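Local structure of ribokinase, putative (Burkholderia thailandensis, 3B1N) at residues 9-14 with 44-49; 13-18 with 102-107; 20-25 with 108-113; 249-254 with 282-287. The protein probably phosphorylates nucleosides with ATP, as a kinase of the ribokinase (PfkB) family, and here holds ADP and the nucleoside analogue mizoribine. One frame throughout, in Å; residues are numbered along the deposited sequence. Where two conformers were deposited one is given.

The four contacts show how a ribokinase-family kinase assembles one nucleoside and nucleotide site from a small sheet and the main domain. Contacts 1 and 2 share Asn13 and Ile14 on strand 10-16, and their centres lie about 10 Å apart in the same four-stranded sheet. Contact 3 joins the loops that follow two of its strands, its centre about 12 Å from that of contact 2, and both touch the second subunit. Contact 4 joins helices 251-264 and 269-284, its centre about 13 Å from those of contacts 1 and 2. Contacts 1, 2 (through Ala103) and 4 reach mizoribine, and contacts 3 and 4 reach ADP; the side chain of Asp12 is about 11 Å from that ADP.

Contact 1: residues 9-14 with 44-49; sequences IAYDNI and REFGGC. With MZR (5-hydroxy-1-(beta-D-ribofuranosyl)-1H-imidazole-4-carboxamide), chain F.
Asp12 and Glu45 face each other as an antiparallel hydrogen-bonded pair, with Asp12 N to Glu45 O at 2.8 Å and Glu45 N to Asp12 O at 2.9 Å. Ala10 and Gly47 repeat the pattern less regularly: Gly47 N meets Ala10 O at 2.8 Å through a bent N-H angle of 133°, and Gly47 O receives Ala10 N from well above its carbonyl plane. The tight side carries Ala10 and Asp12. With CG turned beside the backbone N (chi1 -69°), the Asp12 carboxylate grips both ribose hydroxyls of mizoribine, OD1 accepting from O2' at 2.7 Å and OD2 from O3' at 2.5 Å. Gly47 offers no side chain there, and its CA comes within 3.5 Å of Asp12 OD2. Next to it, Gly48 N donates to mizoribine O3' at 3.0 Å and weakly to O2'. The other face loosens toward solvent at exposed Arg44. In the conformer given, Tyr11 CD2 sits over one face of the Arg44 guanidinium, near its rim, the two planes 25° apart, while Phe46 CE1 comes to the edge of the Tyr11 ring, 3.9 Å from Tyr11 CE1. Arg44 NH1 is hydrogen-bonded to Gln102 OE1 and NH2 salt-bridged to Asp74, whose carbonyl also accepts the Tyr11 hydroxyl. An aspartate on one strand beside a Gly-Gly pair leading into helix 49-59 forms much of the ribose-diol site of this ribokinase-family enzyme.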
# COMPACT_ATOMS: atom_id res chain seq x y z
N ILE B 9 -14.59 -12.45 -0.70
CA ILE B 9 -15.65 -11.45 -0.61
C ILE B 9 -15.14 -10.48 0.45
O ILE B 9 -14.87 -10.93 1.58
CB ILE B 9 -17.01 -12.05 -0.18
CG1 ILE B 9 -17.41 -13.20 -1.13
CG2 ILE B 9 -18.06 -10.93 -0.28
CD1 ILE B 9 -18.66 -13.97 -0.65
N ALA B 10 -14.91 -9.23 0.08
CA ALA B 10 -14.09 -8.34 0.95
C ALA B 10 -14.52 -6.93 0.84
O ALA B 10 -15.18 -6.52 -0.12
CB ALA B 10 -12.58 -8.49 0.54
N TYR B 11 -14.16 -6.14 1.86
CA TYR B 11 -14.28 -4.69 1.78
C TYR B 11 -12.92 -4.11 1.44
O TYR B 11 -11.92 -4.45 2.07
CB TYR B 11 -14.73 -4.17 3.16
CG TYR B 11 -16.14 -4.57 3.49
CD1 TYR B 11 -17.21 -4.13 2.71
CD2 TYR B 11 -16.40 -5.45 4.53
CE1 TYR B 11 -18.51 -4.50 3.02
CE2 TYR B 11 -17.71 -5.85 4.85
CZ TYR B 11 -18.76 -5.36 4.09
OH TYR B 11 -20.06 -5.71 4.38
N ASP B 12 -12.92 -3.23 0.44
CA ASP B 12 -11.69 -2.66 -0.09
C ASP B 12 -11.49 -1.22 0.36
O ASP B 12 -12.43 -0.42 0.27
CB ASP B 12 -11.70 -2.67 -1.63
CG ASP B 12 -11.60 -4.05 -2.21
OD1 ASP B 12 -11.25 -5.02 -1.52
OD2 ASP B 12 -11.79 -4.14 -3.42
N ASN B 13 -10.28 -0.89 0.80
CA ASN B 13 -9.89 0.52 1.02
C ASN B 13 -8.82 0.80 0.01
O ASN B 13 -7.74 0.23 0.09
CB ASN B 13 -9.42 0.73 2.46
CG ASN B 13 -10.62 0.76 3.44
OD1 ASN B 13 -10.86 -0.17 4.17
ND2 ASN B 13 -11.41 1.84 3.37
N ILE B 14 -9.20 1.60 -0.99
CA ILE B 14 -8.35 1.81 -2.16
C ILE B 14 -7.72 3.20 -2.09
O ILE B 14 -8.42 4.25 -2.00
CB ILE B 14 -9.15 1.67 -3.43
CG1 ILE B 14 -9.68 0.21 -3.52
CG2 ILE B 14 -8.25 1.98 -4.66
CD1 ILE B 14 -10.84 0.06 -4.48
N ARG B 44 -15.16 2.38 2.67
CA ARG B 44 -15.06 0.99 2.23
C ARG B 44 -15.94 0.71 1.02
O ARG B 44 -17.10 1.10 0.92
CB ARG B 44 -15.20 -0.01 3.38
CG ARG B 44 -14.13 0.16 4.46
CD ARG B 44 -13.90 -1.12 5.23
NE ARG B 44 -15.12 -1.67 5.83
CZ ARG B 44 -15.14 -2.79 6.55
NH1 ARG B 44 -14.01 -3.48 6.74
NH2 ARG B 44 -16.29 -3.23 7.05
N GLU B 45 -15.32 0.04 0.07
CA GLU B 45 -15.98 -0.27 -1.19
C GLU B 45 -16.23 -1.77 -1.18
O GLU B 45 -15.50 -2.57 -0.57
CB GLU B 45 -15.07 0.03 -2.37
CG GLU B 45 -14.60 1.46 -2.58
CD GLU B 45 -15.62 2.38 -3.15
OE1 GLU B 45 -16.81 1.99 -3.27
OE2 GLU B 45 -15.20 3.52 -3.49
N PHE B 46 -17.27 -2.17 -1.88
CA PHE B 46 -17.54 -3.59 -2.02
C PHE B 46 -16.56 -4.24 -3.00
O PHE B 46 -16.43 -3.77 -4.14
CB PHE B 46 -19.00 -3.78 -2.51
CG PHE B 46 -20.02 -3.27 -1.53
CD1 PHE B 46 -20.32 -3.99 -0.40
CD2 PHE B 46 -20.61 -2.02 -1.73
CE1 PHE B 46 -21.28 -3.52 0.51
CE2 PHE B 46 -21.55 -1.52 -0.81
CZ PHE B 46 -21.88 -2.27 0.29
N GLY B 47 -15.92 -5.34 -2.54
CA GLY B 47 -14.82 -5.92 -3.28
C GLY B 47 -14.70 -7.39 -3.01
O GLY B 47 -15.69 -8.06 -2.70
N GLY B 48 -13.49 -7.90 -3.18
CA GLY B 48 -13.22 -9.34 -3.18
C GLY B 48 -13.45 -9.87 -4.58
O GLY B 48 -14.35 -9.40 -5.33
N CYS B 49 -12.63 -10.81 -4.97
CA CYS B 49 -12.66 -11.31 -6.34
C CYS B 49 -14.00 -11.94 -6.72
O CYS B 49 -14.51 -11.71 -7.81
CB CYS B 49 -11.51 -12.30 -6.52
SG CYS B 49 -9.87 -11.41 -6.34
N1 MZR F . -6.75 -13.03 -1.66
O3 MZR F . -8.80 -11.50 -2.79
C4 MZR F . -7.77 -10.54 -2.75
C5 MZR F . -6.43 -10.76 -2.25
C6 MZR F . -5.91 -12.00 -1.68
O6 MZR F . -4.73 -11.97 -1.27
N7 MZR F . -5.83 -9.54 -2.42
C8 MZR F . -6.73 -8.70 -2.97
N9 MZR F . -7.94 -9.30 -3.18
C1' MZR F . -9.13 -8.70 -3.81
C2' MZR F . -9.57 -7.33 -3.32
O2' MZR F . -10.54 -7.55 -2.30
C3' MZR F . -10.08 -6.67 -4.63
O3' MZR F . -11.46 -6.30 -4.66
C4' MZR F . -9.78 -7.68 -5.71
O4' MZR F . -8.75 -8.47 -5.16
C5' MZR F . -9.32 -7.00 -6.98
O5' MZR F . -9.10 -8.06 -7.95

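Contact 2: residues 13-18 with 102-107; sequences NIMTFE and QAMITT
Asn13 and Met15 alternate with Ala103, Ile105 and Thr107 in the hydrogen bonding of two parallel strands. Asn13 N gives to Ala103 O at 2.8 Å, Ile105 N returns a bond to Asn13 O, and Met15 N continues to Ile105 O at 2.7 Å; in all three the hydrogen bond is nearly straight. Thr107 N to Met15 O and Phe17 N to Thr107 O carry the pattern on to the end of the pairing. CA-H···O contacts fill the intervals, the shortest from Thr106 CA to Met15 O at 3.3 Å. Apolar packing divides by face. On one, Ile14 and Ile105 lie side by side and point the same way, CG1 of Ile14 4.1 Å from CD1 of Ile105, while Ile14 CG2 meets Thr107 CG2 at 3.8 Å in one of the two conformers of Thr107. On the other, Met15 bends at its last torsion (chi3 -80°), bringing its CE to 3.7 Å from Met104 CE in one of the two conformers of Met104. That methionine face packs on the second subunit, with Met15 against its Ala116 and Met104 against its Met15. Within the chain, strand 101-107 lies between strands 10-16 and 113-118, and Ala103 touches Phe117 on the latter.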
# COMPACT_ATOMS: atom_id res chain seq x y z
N ASN B 13 -10.28 -0.89 0.80
CA ASN B 13 -9.89 0.52 1.02
C ASN B 13 -8.82 0.80 0.01
O ASN B 13 -7.74 0.23 0.09
CB ASN B 13 -9.42 0.73 2.46
CG ASN B 13 -10.62 0.76 3.44
OD1 ASN B 13 -10.86 -0.17 4.17
ND2 ASN B 13 -11.41 1.84 3.37
N ILE B 14 -9.20 1.60 -0.99
CA ILE B 14 -8.35 1.81 -2.16
C ILE B 14 -7.72 3.20 -2.09
O ILE B 14 -8.42 4.25 -2.00
CB ILE B 14 -9.15 1.67 -3.43
CG1 ILE B 14 -9.68 0.21 -3.52
CG2 ILE B 14 -8.25 1.98 -4.66
CD1 ILE B 14 -10.84 0.06 -4.48
N MET B 15 -6.40 3.18 -2.18
CA MET B 15 -5.61 4.40 -2.12
C MET B 15 -4.93 4.54 -3.45
O MET B 15 -4.02 3.77 -3.78
CB MET B 15 -4.62 4.24 -0.98
CG MET B 15 -5.33 4.30 0.41
SD MET B 15 -4.43 3.41 1.68
CE MET B 15 -4.94 1.70 1.33
N THR B 16 -5.41 5.53 -4.22
CA THR B 16 -5.02 5.74 -5.60
C THR B 16 -3.87 6.74 -5.70
O THR B 16 -4.07 7.93 -5.42
CB THR B 16 -6.17 6.38 -6.44
OG1 THR B 16 -7.35 5.59 -6.35
CG2 THR B 16 -5.77 6.44 -7.91
N PHE B 17 -2.69 6.25 -6.06
CA PHE B 17 -1.56 7.20 -6.32
C PHE B 17 -1.78 7.68 -7.72
O PHE B 17 -1.81 6.87 -8.67
CB PHE B 17 -0.21 6.52 -6.20
CG PHE B 17 0.96 7.38 -6.64
CD1 PHE B 17 1.24 8.54 -5.92
CD2 PHE B 17 1.78 7.01 -7.71
CE1 PHE B 17 2.28 9.35 -6.30
CE2 PHE B 17 2.84 7.85 -8.10
CZ PHE B 17 3.05 9.03 -7.39
N GLU B 18 -1.91 9.01 -7.84
CA GLU B 18 -2.19 9.61 -9.17
C GLU B 18 -0.89 9.79 -9.92
O GLU B 18 -0.33 10.89 -10.01
CB GLU B 18 -2.94 10.93 -9.02
CG GLU B 18 -4.25 10.79 -8.29
CD GLU B 18 -5.28 9.99 -9.04
OE1 GLU B 18 -5.17 9.87 -10.28
OE2 GLU B 18 -6.22 9.48 -8.38
N GLN B 102 -10.70 -7.71 4.60
CA GLN B 102 -10.48 -6.30 4.33
C GLN B 102 -9.17 -6.15 3.56
O GLN B 102 -8.14 -6.68 3.96
CB GLN B 102 -10.44 -5.50 5.67
CG GLN B 102 -9.90 -4.12 5.50
CD GLN B 102 -10.92 -3.14 4.98
OE1 GLN B 102 -11.97 -2.93 5.62
NE2 GLN B 102 -10.61 -2.50 3.84
N ALA B 103 -9.24 -5.47 2.43
CA ALA B 103 -8.03 -5.24 1.62
C ALA B 103 -7.68 -3.78 1.67
O ALA B 103 -8.54 -2.92 1.49
CB ALA B 103 -8.30 -5.65 0.15
N MET B 104 -6.41 -3.49 1.96
CA MET B 104 -5.92 -2.12 1.89
C MET B 104 -5.04 -2.09 0.64
O MET B 104 -4.00 -2.72 0.60
CB MET B 104 -5.12 -1.78 3.17
CG MET B 104 -5.88 -1.96 4.48
SD MET B 104 -7.02 -0.58 4.76
CE MET B 104 -5.92 0.82 4.81
N ILE B 105 -5.55 -1.45 -0.41
CA ILE B 105 -4.95 -1.52 -1.74
C ILE B 105 -4.34 -0.18 -2.16
O ILE B 105 -5.04 0.80 -2.22
CB ILE B 105 -6.08 -1.89 -2.75
CG1 ILE B 105 -6.79 -3.17 -2.30
CG2 ILE B 105 -5.54 -1.98 -4.23
CD1 ILE B 105 -8.05 -3.53 -3.20
N THR B 106 -3.03 -0.19 -2.45
CA THR B 106 -2.43 1.01 -3.05
C THR B 106 -2.18 0.83 -4.52
O THR B 106 -1.50 -0.13 -4.90
CB THR B 106 -1.21 1.46 -2.33
OG1 THR B 106 -1.54 1.63 -0.96
CG2 THR B 106 -0.73 2.77 -3.02
N THR B 107 -2.84 1.64 -5.35
CA THR B 107 -2.74 1.47 -6.78
C THR B 107 -1.94 2.61 -7.44
O THR B 107 -1.82 3.68 -6.85
CB THR B 107 -4.18 1.27 -7.41
OG1 THR B 107 -4.08 1.30 -8.83
CG2 THR B 107 -5.19 2.32 -6.93

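Contact 3: residues 20-25 with 108-113; sequences RFREHI and DLDNNQ. With ADP (adenosine-5'-diphosphate), chain G.
Phe21, at the start of a short 3-10 segment, docks on Asp108, the first residue of a type I beta turn that runs to Asn111. The hydrogen bonds centre on the Asp108 carboxylate. Its OD2 accepts Phe21 N at 2.8 Å on the anti lone pair and Asn112 ND2 at 2.9 Å on the syn side, while OD1 takes Asn112 N; these three donors fix the rotation of the group and link the turn to the neighbouring loop. CG of Asp108 stands between its backbone N and carbonyl carbon (chi1 75°), which presents the carboxylate to all of them. Apolar contact is made by CB of the same residue, which lies over the centre of the Phe21 ring, a CH-pi contact of 3.7 Å to the centroid, and Asn112 CB approaches Phe21 CD2 obliquely. Charges gather around Asp110. Arg20 forms a salt bridge with it, its NE making weak hydrogen bonds to OD1 and OD2, and Arg20 NH1 also binds Glu23 OE2 at 2.9 Å, in the guanidinium plane. Arg22 is a long partner of Asp110, and its NH1 bonds to Pro27 O of the second subunit; Asn112 OD1 accepts Ile33 N of that subunit. On the far side of the turn, Asn111 belongs to the ADP pocket. Waters add further bridges: one links Arg20 NH2 to Asp110 OD2, one donates to both Asp108 OD2 and Asp110 OD2 and accepts Arg22 N, and a third gives to Asp110 OD2 at 2.7 Å while accepting Arg22 NE at 2.8 Å and Asn112 ND2.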
# COMPACT_ATOMS: atom_id res chain seq x y z
N ARG B 20 2.56 7.00 -11.63
CA ARG B 20 3.09 5.70 -12.02
C ARG B 20 4.26 5.39 -11.11
O ARG B 20 5.22 6.17 -11.07
CB ARG B 20 3.57 5.76 -13.48
CG ARG B 20 2.37 5.78 -14.48
CD ARG B 20 2.90 6.00 -15.92
NE ARG B 20 3.72 4.89 -16.40
CZ ARG B 20 4.98 5.00 -16.80
NH1 ARG B 20 5.63 6.16 -16.75
NH2 ARG B 20 5.59 3.94 -17.26
N PHE B 21 4.20 4.27 -10.40
CA PHE B 21 5.37 3.86 -9.56
C PHE B 21 6.68 3.81 -10.32
O PHE B 21 7.71 4.12 -9.78
CB PHE B 21 5.15 2.49 -8.89
CG PHE B 21 3.95 2.42 -7.98
CD1 PHE B 21 3.53 3.49 -7.24
CD2 PHE B 21 3.30 1.17 -7.82
CE1 PHE B 21 2.38 3.44 -6.37
CE2 PHE B 21 2.17 1.08 -6.94
CZ PHE B 21 1.71 2.19 -6.25
N ARG B 22 6.68 3.45 -11.61
CA ARG B 22 7.90 3.39 -12.36
C ARG B 22 8.66 4.72 -12.39
O ARG B 22 9.86 4.71 -12.61
CB ARG B 22 7.62 2.98 -13.81
CG ARG B 22 7.27 1.49 -13.91
CD ARG B 22 6.84 1.16 -15.38
NE ARG B 22 6.42 -0.26 -15.51
CZ ARG B 22 7.21 -1.24 -15.91
NH1 ARG B 22 8.48 -1.00 -16.19
NH2 ARG B 22 6.68 -2.47 -16.03
N GLU B 23 7.94 5.83 -12.24
CA GLU B 23 8.55 7.16 -12.30
C GLU B 23 9.16 7.54 -10.97
O GLU B 23 9.73 8.63 -10.84
CB GLU B 23 7.51 8.20 -12.69
CG GLU B 23 6.95 7.95 -14.10
CD GLU B 23 5.83 8.91 -14.43
OE1 GLU B 23 5.69 9.99 -13.80
OE2 GLU B 23 5.03 8.57 -15.33
N HIS B 24 9.05 6.65 -9.97
CA HIS B 24 9.48 7.03 -8.58
C HIS B 24 10.38 5.99 -7.98
O HIS B 24 10.68 6.08 -6.78
CB HIS B 24 8.26 7.26 -7.71
CG HIS B 24 7.42 8.38 -8.22
ND1 HIS B 24 7.68 9.70 -7.91
CD2 HIS B 24 6.35 8.39 -9.07
CE1 HIS B 24 6.80 10.47 -8.53
NE2 HIS B 24 5.99 9.70 -9.24
N ILE B 25 10.81 5.01 -8.77
CA ILE B 25 11.77 4.01 -8.28
C ILE B 25 13.18 4.46 -8.58
O ILE B 25 13.51 4.88 -9.71
CB ILE B 25 11.47 2.56 -8.79
CG1 ILE B 25 11.56 2.48 -10.30
CG2 ILE B 25 10.14 2.04 -8.20
CD1 ILE B 25 11.35 0.98 -10.78
N ASP B 108 -1.41 2.35 -8.61
CA ASP B 108 -1.00 3.45 -9.48
C ASP B 108 -1.84 3.38 -10.73
O ASP B 108 -2.79 2.55 -10.79
CB ASP B 108 0.51 3.50 -9.77
CG ASP B 108 1.00 2.44 -10.75
OD1 ASP B 108 0.19 1.63 -11.28
OD2 ASP B 108 2.20 2.41 -11.02
N LEU B 109 -1.52 4.20 -11.71
CA LEU B 109 -2.37 4.33 -12.92
C LEU B 109 -2.09 3.22 -13.92
O LEU B 109 -3.00 2.90 -14.71
CB LEU B 109 -2.31 5.73 -13.52
CG LEU B 109 -2.78 6.81 -12.53
CD1 LEU B 109 -2.57 8.26 -13.08
CD2 LEU B 109 -4.19 6.65 -11.88
N ASP B 110 -0.89 2.62 -13.86
CA ASP B 110 -0.44 1.48 -14.69
C ASP B 110 -1.06 0.17 -14.26
O ASP B 110 -0.73 -0.90 -14.81
CB ASP B 110 1.06 1.27 -14.54
CG ASP B 110 1.87 2.10 -15.49
OD1 ASP B 110 1.27 2.92 -16.23
OD2 ASP B 110 3.12 1.89 -15.53
N ASN B 111 -1.91 0.23 -13.26
CA ASN B 111 -2.65 -0.91 -12.77
C ASN B 111 -1.71 -1.74 -11.89
O ASN B 111 -1.94 -2.93 -11.63
CB ASN B 111 -3.23 -1.76 -13.95
CG ASN B 111 -4.17 -0.96 -14.94
OD1 ASN B 111 -4.82 -1.59 -15.78
ND2 ASN B 111 -4.25 0.36 -14.82
N ASN B 112 -0.61 -1.14 -11.39
CA ASN B 112 0.16 -1.80 -10.33
C ASN B 112 -0.60 -1.68 -9.05
O ASN B 112 -1.24 -0.64 -8.82
CB ASN B 112 1.57 -1.18 -10.20
CG ASN B 112 2.36 -1.36 -11.47
OD1 ASN B 112 2.49 -2.47 -11.96
ND2 ASN B 112 2.86 -0.24 -12.06
N GLN B 113 -0.61 -2.76 -8.25
CA GLN B 113 -1.30 -2.86 -6.94
C GLN B 113 -0.31 -3.39 -5.89
O GLN B 113 0.33 -4.41 -6.17
CB GLN B 113 -2.47 -3.87 -7.03
CG GLN B 113 -3.67 -3.40 -7.83
CD GLN B 113 -4.89 -4.36 -7.81
OE1 GLN B 113 -5.40 -4.76 -6.76
NE2 GLN B 113 -5.37 -4.69 -9.01
PB ADP G . -5.74 -7.01 -13.38
O1B ADP G . -4.28 -6.76 -13.04
O2B ADP G . -6.07 -8.45 -13.15
O3B ADP G . -6.81 -6.13 -12.83
PA ADP G . -5.32 -5.88 -16.12
O1A ADP G . -4.68 -4.62 -15.53
O2A ADP G . -4.54 -6.73 -17.07
O3A ADP G . -5.83 -6.90 -15.03
O5' ADP G . -6.63 -5.29 -16.76
C5' ADP G . -7.58 -6.24 -17.24
C4' ADP G . -8.30 -5.78 -18.50
O4' ADP G . -9.02 -4.56 -18.21
C3' ADP G . -7.37 -5.43 -19.68
O3' ADP G . -6.99 -6.61 -20.41
C2' ADP G . -8.20 -4.41 -20.41
O2' ADP G . -9.16 -5.07 -21.26
C1' ADP G . -8.94 -3.68 -19.32
N9 ADP G . -8.14 -2.49 -18.90
C8 ADP G . -7.21 -2.38 -17.90
N7 ADP G . -6.68 -1.12 -17.89
C5 ADP G . -7.21 -0.47 -18.92
C6 ADP G . -7.05 0.87 -19.49
N6 ADP G . -6.17 1.72 -18.89
N1 ADP G . -7.77 1.19 -20.54
C2 ADP G . -8.64 0.33 -21.13
N3 ADP G . -8.85 -0.90 -20.64
C4 ADP G . -8.16 -1.35 -19.59
O HOH W 1 4.20 1.55 -17.95
O HOH W 2 4.24 2.43 -13.04
O HOH W 3 3.71 -0.63 -14.89

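Contact 4: residues 249-254 with 282-287; sequences TGCGDA and LKIAHQ. With ADP (adenosine-5'-diphosphate), chain G; MZR (5-hydroxy-1-(beta-D-ribofuranosyl)-1H-imidazole-4-carboxamide), chain F.
The anion hole of the ribokinase family, formed by Gly250, Cys251, Gly252 and Asp253 where helix 251-264 begins, is backed here by Lys283 and Ile284 of segment 282-287. Gly250 is the N-cap, and Gly252 N donates to ADP O3B at 2.8 Å, so the helix start faces the beta-phosphate; its positive end would probably stabilise that charge. Asp253 OD2 accepts the O5' hydroxyl of mizoribine at 2.7 Å and also Asn52 ND2. Lys283 covers the rear of the loop. Its chain folds back, bent at chi2, chi3 and chi4, laying CD 3.4 Å from Gly250 C and CE 3.8 Å from Cys251 SG. The ammonium is held by backbone carbonyls: NZ bonds weakly to Thr249 O at 3.1 Å and to His286 O, and is also hydrogen-bonded to Asp247 O and Gly288 O, which gives this buried charge several polar partners. Nearer its own backbone, Lys283 CB packs on Ala254 CB. Ile284 touches the same sulfur and the nucleotide together: its CB meets Cys251 SG at 3.7 Å, while its CD1 reaches out to 3.5 Å from N6 of the ADP adenine.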
# COMPACT_ATOMS: atom_id res chain seq x y z
N THR B 249 -8.46 -0.89 -10.01
CA THR B 249 -8.73 -2.01 -9.12
C THR B 249 -9.99 -2.75 -9.56
O THR B 249 -11.06 -2.16 -9.64
CB THR B 249 -9.01 -1.53 -7.68
OG1 THR B 249 -7.91 -0.75 -7.27
CG2 THR B 249 -9.11 -2.73 -6.72
N GLY B 250 -9.80 -4.04 -9.88
CA GLY B 250 -10.93 -4.89 -10.25
C GLY B 250 -11.06 -4.99 -11.75
O GLY B 250 -12.01 -5.59 -12.21
N CYS B 251 -10.16 -4.37 -12.53
CA CYS B 251 -10.34 -4.50 -14.03
C CYS B 251 -10.27 -5.94 -14.48
O CYS B 251 -11.12 -6.35 -15.32
CB CYS B 251 -9.26 -3.74 -14.77
SG CYS B 251 -9.57 -1.96 -14.85
N GLY B 252 -9.35 -6.75 -13.92
CA GLY B 252 -9.24 -8.15 -14.32
C GLY B 252 -10.53 -8.90 -13.91
O GLY B 252 -10.96 -9.82 -14.61
N ASP B 253 -11.12 -8.56 -12.77
CA ASP B 253 -12.34 -9.25 -12.35
C ASP B 253 -13.52 -8.91 -13.26
O ASP B 253 -14.35 -9.80 -13.57
CB ASP B 253 -12.64 -8.86 -10.90
CG ASP B 253 -11.68 -9.51 -9.91
OD1 ASP B 253 -11.04 -10.52 -10.24
OD2 ASP B 253 -11.54 -8.97 -8.81
N ALA B 254 -13.61 -7.65 -13.67
CA ALA B 254 -14.67 -7.25 -14.61
C ALA B 254 -14.48 -8.06 -15.91
O ALA B 254 -15.45 -8.58 -16.49
CB ALA B 254 -14.64 -5.74 -14.88
N LEU B 282 -15.07 -0.37 -19.01
CA LEU B 282 -16.18 0.33 -18.35
C LEU B 282 -15.91 0.48 -16.86
O LEU B 282 -16.22 1.49 -16.24
CB LEU B 282 -17.49 -0.41 -18.56
CG LEU B 282 -17.84 -0.58 -20.04
CD1 LEU B 282 -19.03 -1.50 -20.16
CD2 LEU B 282 -18.18 0.83 -20.59
N LYS B 283 -15.26 -0.53 -16.29
CA LYS B 283 -14.91 -0.51 -14.88
C LYS B 283 -13.92 0.60 -14.54
O LYS B 283 -14.09 1.27 -13.52
CB LYS B 283 -14.38 -1.89 -14.42
CG LYS B 283 -14.38 -2.01 -12.88
CD LYS B 283 -13.06 -2.28 -12.26
CE LYS B 283 -12.18 -1.03 -12.30
NZ LYS B 283 -12.56 0.03 -11.27
N ILE B 284 -12.90 0.79 -15.36
CA ILE B 284 -11.78 1.69 -14.96
C ILE B 284 -12.21 3.16 -14.90
O ILE B 284 -11.52 3.97 -14.25
CB ILE B 284 -10.56 1.45 -15.86
CG1 ILE B 284 -9.26 1.98 -15.17
CG2 ILE B 284 -10.80 2.11 -17.25
CD1 ILE B 284 -8.01 1.53 -15.93
N ALA B 285 -13.37 3.44 -15.49
CA ALA B 285 -13.90 4.81 -15.51
C ALA B 285 -14.54 5.25 -14.18
O ALA B 285 -15.04 6.39 -14.08
CB ALA B 285 -14.87 5.00 -16.68
N HIS B 286 -14.54 4.37 -13.17
CA HIS B 286 -15.19 4.68 -11.91
C HIS B 286 -14.36 4.14 -10.76
O HIS B 286 -13.59 3.19 -10.92
CB HIS B 286 -16.62 4.13 -11.87
CG HIS B 286 -17.46 4.57 -13.01
ND1 HIS B 286 -18.23 5.72 -12.98
CD2 HIS B 286 -17.60 4.06 -14.26
CE1 HIS B 286 -18.80 5.89 -14.16
NE2 HIS B 286 -18.46 4.88 -14.95
N GLN B 287 -14.54 4.74 -9.58
CA GLN B 287 -13.75 4.44 -8.40
C GLN B 287 -14.35 3.23 -7.72
O GLN B 287 -15.54 3.29 -7.39
CB GLN B 287 -13.88 5.64 -7.44
CG GLN B 287 -13.19 5.46 -6.12
CD GLN B 287 -11.74 5.19 -6.29
OE1 GLN B 287 -11.09 5.80 -7.15
NE2 GLN B 287 -11.21 4.25 -5.50
PB ADP G . -5.74 -7.01 -13.38
O1B ADP G . -4.28 -6.76 -13.04
O2B ADP G . -6.07 -8.45 -13.15
O3B ADP G . -6.81 -6.13 -12.83
PA ADP G . -5.32 -5.88 -16.12
O1A ADP G . -4.68 -4.62 -15.53
O2A ADP G . -4.54 -6.73 -17.07
O3A ADP G . -5.83 -6.90 -15.03
O5' ADP G . -6.63 -5.29 -16.76
C5' ADP G . -7.58 -6.24 -17.24
C4' ADP G . -8.30 -5.78 -18.50
O4' ADP G . -9.02 -4.56 -18.21
C3' ADP G . -7.37 -5.43 -19.68
O3' ADP G . -6.99 -6.61 -20.41
C2' ADP G . -8.20 -4.41 -20.41
O2' ADP G . -9.16 -5.07 -21.26
C1' ADP G . -8.94 -3.68 -19.32
N9 ADP G . -8.14 -2.49 -18.90
C8 ADP G . -7.21 -2.38 -17.90
N7 ADP G . -6.68 -1.12 -17.89
C5 ADP G . -7.21 -0.47 -18.92
C6 ADP G . -7.05 0.87 -19.49
N6 ADP G . -6.17 1.72 -18.89
N1 ADP G . -7.77 1.19 -20.54
C2 ADP G . -8.64 0.33 -21.13
N3 ADP G . -8.85 -0.90 -20.64
C4 ADP G . -8.16 -1.35 -19.59
N1 MZR F . -6.75 -13.03 -1.66
O3 MZR F . -8.80 -11.50 -2.79
C4 MZR F . -7.77 -10.54 -2.75
C5 MZR F . -6.43 -10.76 -2.25
C6 MZR F . -5.91 -12.00 -1.68
O6 MZR F . -4.73 -11.97 -1.27
N7 MZR F . -5.83 -9.54 -2.42
C8 MZR F . -6.73 -8.70 -2.97
N9 MZR F . -7.94 -9.30 -3.18
C1' MZR F . -9.13 -8.70 -3.81
C2' MZR F . -9.57 -7.33 -3.32
O2' MZR F . -10.54 -7.55 -2.30
C3' MZR F . -10.08 -6.67 -4.63
O3' MZR F . -11.46 -6.30 -4.66
C4' MZR F . -9.78 -7.68 -5.71
O4' MZR F . -8.75 -8.47 -5.16
C5' MZR F . -9.32 -7.00 -6.98
O5' MZR F . -9.10 -8.06 -7.95